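Local coordinates for phosphoglycerate dehydrogenase (Lactobacillus plantarum, PDB 3EVT), which probably catalyses the NAD-dependent oxidation of 3-phosphoglycerate to 3-phosphohydroxypyruvate, the entry step of serine biosynthesis, at residues M161-V166 with D174-T179. Residues are numbered along the deposited sequence; the frame is centred on the assembly and turned at random.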
# COMPACT_ATOMS: atom_id res chain seq x y z
N MET A 161 6.88 -2.28 5.61
CA MET A 161 6.89 -3.50 6.45
C MET A 161 8.21 -4.29 6.30
O MET A 161 8.87 -4.24 5.26
CB MET A 161 5.69 -4.40 6.18
CG MET A 161 4.26 -3.75 6.32
SD MET A 161 2.96 -5.04 6.33
CE MET A 161 2.93 -5.33 8.08
N HIS A 162 8.64 -4.95 7.37
CA HIS A 162 9.70 -5.95 7.24
C HIS A 162 9.11 -7.37 6.92
O HIS A 162 8.30 -7.93 7.66
CB HIS A 162 10.60 -5.99 8.48
CG HIS A 162 11.76 -6.91 8.32
ND1 HIS A 162 12.86 -6.59 7.55
CD2 HIS A 162 12.01 -8.14 8.83
CE1 HIS A 162 13.74 -7.58 7.59
NE2 HIS A 162 13.23 -8.54 8.35
N VAL A 163 9.54 -7.92 5.81
CA VAL A 163 8.88 -9.12 5.27
C VAL A 163 9.78 -10.37 5.24
O VAL A 163 10.83 -10.43 4.60
CB VAL A 163 8.28 -8.87 3.88
CG1 VAL A 163 7.29 -9.94 3.57
CG2 VAL A 163 7.60 -7.49 3.83
N ILE A 164 9.29 -11.38 5.95
CA ILE A 164 9.93 -12.68 6.02
C ILE A 164 9.00 -13.73 5.46
O ILE A 164 7.80 -13.74 5.79
CB ILE A 164 10.17 -13.06 7.49
CG1 ILE A 164 10.92 -11.92 8.20
CG2 ILE A 164 10.89 -14.43 7.59
CD1 ILE A 164 11.46 -12.33 9.54
N GLY A 165 9.56 -14.61 4.64
CA GLY A 165 8.80 -15.68 3.97
C GLY A 165 9.22 -17.11 4.33
O GLY A 165 10.37 -17.37 4.62
N VAL A 166 8.29 -18.05 4.33
CA VAL A 166 8.64 -19.40 4.71
C VAL A 166 8.48 -20.28 3.49
O VAL A 166 7.38 -20.26 2.89
CB VAL A 166 7.73 -19.94 5.86
CG1 VAL A 166 8.20 -21.34 6.35
CG2 VAL A 166 7.63 -18.94 7.01
N ASP A 174 12.00 -13.22 -4.45
CA ASP A 174 11.91 -11.81 -4.81
C ASP A 174 11.07 -11.01 -3.82
O ASP A 174 9.98 -11.44 -3.47
CB ASP A 174 11.27 -11.68 -6.19
CG ASP A 174 12.25 -11.93 -7.31
OD1 ASP A 174 13.43 -12.15 -6.97
OD2 ASP A 174 11.86 -11.87 -8.51
N HIS A 175 11.58 -9.86 -3.40
CA HIS A 175 10.92 -8.91 -2.50
C HIS A 175 10.87 -9.23 -1.02
O HIS A 175 10.58 -8.35 -0.21
CB HIS A 175 9.53 -8.56 -2.98
CG HIS A 175 9.49 -8.17 -4.43
ND1 HIS A 175 10.01 -6.99 -4.88
CD2 HIS A 175 9.00 -8.82 -5.51
CE1 HIS A 175 9.84 -6.91 -6.19
NE2 HIS A 175 9.23 -8.01 -6.60
N PHE A 176 11.12 -10.48 -0.66
CA PHE A 176 11.20 -10.82 0.74
C PHE A 176 12.51 -10.34 1.30
O PHE A 176 13.52 -10.58 0.71
CB PHE A 176 11.13 -12.33 0.91
CG PHE A 176 9.76 -12.89 0.74
CD1 PHE A 176 8.91 -12.98 1.80
CD2 PHE A 176 9.33 -13.33 -0.49
CE1 PHE A 176 7.65 -13.51 1.65
CE2 PHE A 176 8.09 -13.87 -0.65
CZ PHE A 176 7.25 -13.97 0.39
N HIS A 177 12.54 -9.67 2.45
CA HIS A 177 13.82 -9.32 3.03
C HIS A 177 14.61 -10.54 3.54
O HIS A 177 15.84 -10.49 3.61
CB HIS A 177 13.65 -8.41 4.22
CG HIS A 177 12.84 -7.19 3.94
ND1 HIS A 177 13.40 -6.03 3.46
CD2 HIS A 177 11.52 -6.96 4.06
CE1 HIS A 177 12.45 -5.12 3.31
NE2 HIS A 177 11.30 -5.66 3.68
N GLU A 178 13.92 -11.56 4.03
CA GLU A 178 14.57 -12.77 4.47
C GLU A 178 13.62 -13.88 4.20
O GLU A 178 12.42 -13.64 4.26
CB GLU A 178 14.79 -12.79 6.00
CG GLU A 178 15.28 -11.52 6.64
CD GLU A 178 15.30 -11.62 8.18
OE1 GLU A 178 15.58 -12.73 8.70
OE2 GLU A 178 15.01 -10.61 8.87
N THR A 179 14.13 -15.09 3.98
CA THR A 179 13.29 -16.28 3.90
C THR A 179 13.80 -17.35 4.87
O THR A 179 14.98 -17.37 5.19
CB THR A 179 13.31 -16.87 2.50
OG1 THR A 179 14.65 -17.08 2.14
CG2 THR A 179 12.73 -15.90 1.51
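Ile164 and Gly165 pair in parallel with Glu178 and Thr179, a register held by the hydrogen bond from Gly165 N to Glu178 O (3.0 Å, C=O...donor angle 150°) and, weakly, by one from Glu178 N to Val163 O. That same Val163 carbonyl takes a second weak bond from His177 N, so two successive amides converge on one oxygen at the start of strand 178-181. Ahead of the paired residues, side chains carry the contact. With CG of His162 anti to the backbone N (chi1 -174°), the imidazole reaches across to the neighbouring strand, and its NE2 donates to Glu178 OE2 at 2.8 Å. The oxygen lies nearly in the ring plane but is approached on its anti side, somewhat out of the carboxylate plane. Ile164 runs alongside Glu178, its CD1 close to the carboxylate. The rings of His162 and His177 form an offset stack, centroids 4.7 Å apart and planes at 20°, with His162 ND1 over one face of His177. His177 NE2 in turn donates to Met161 O (3.2 Å), a bond lying on a carbonyl lone pair yet tilted from the imidazole plane. Replacing His162 by alanine would remove the donor to Glu178 OE2 and the ring stacked on His177, and would probably leave the carboxylate freer to turn, with the His177 ring held mainly by its bond to Met161 O. On the other side of the sheet, Phe176 puts CE1 3.4 Å from Gly165 CA, where a beta carbon would collide, while CD1 meets Val163 CG1 at 3.9 Å. The Phe176 side chain also touches Thr145, within a GxGxxG-type turn that probably belongs to the dinucleotide site. Strand 178-181 is an edge strand of this chain's parallel sheet, next to 162-167 and then 139-143, the 3-2-1 order characteristic of one half of a Rossmann fold.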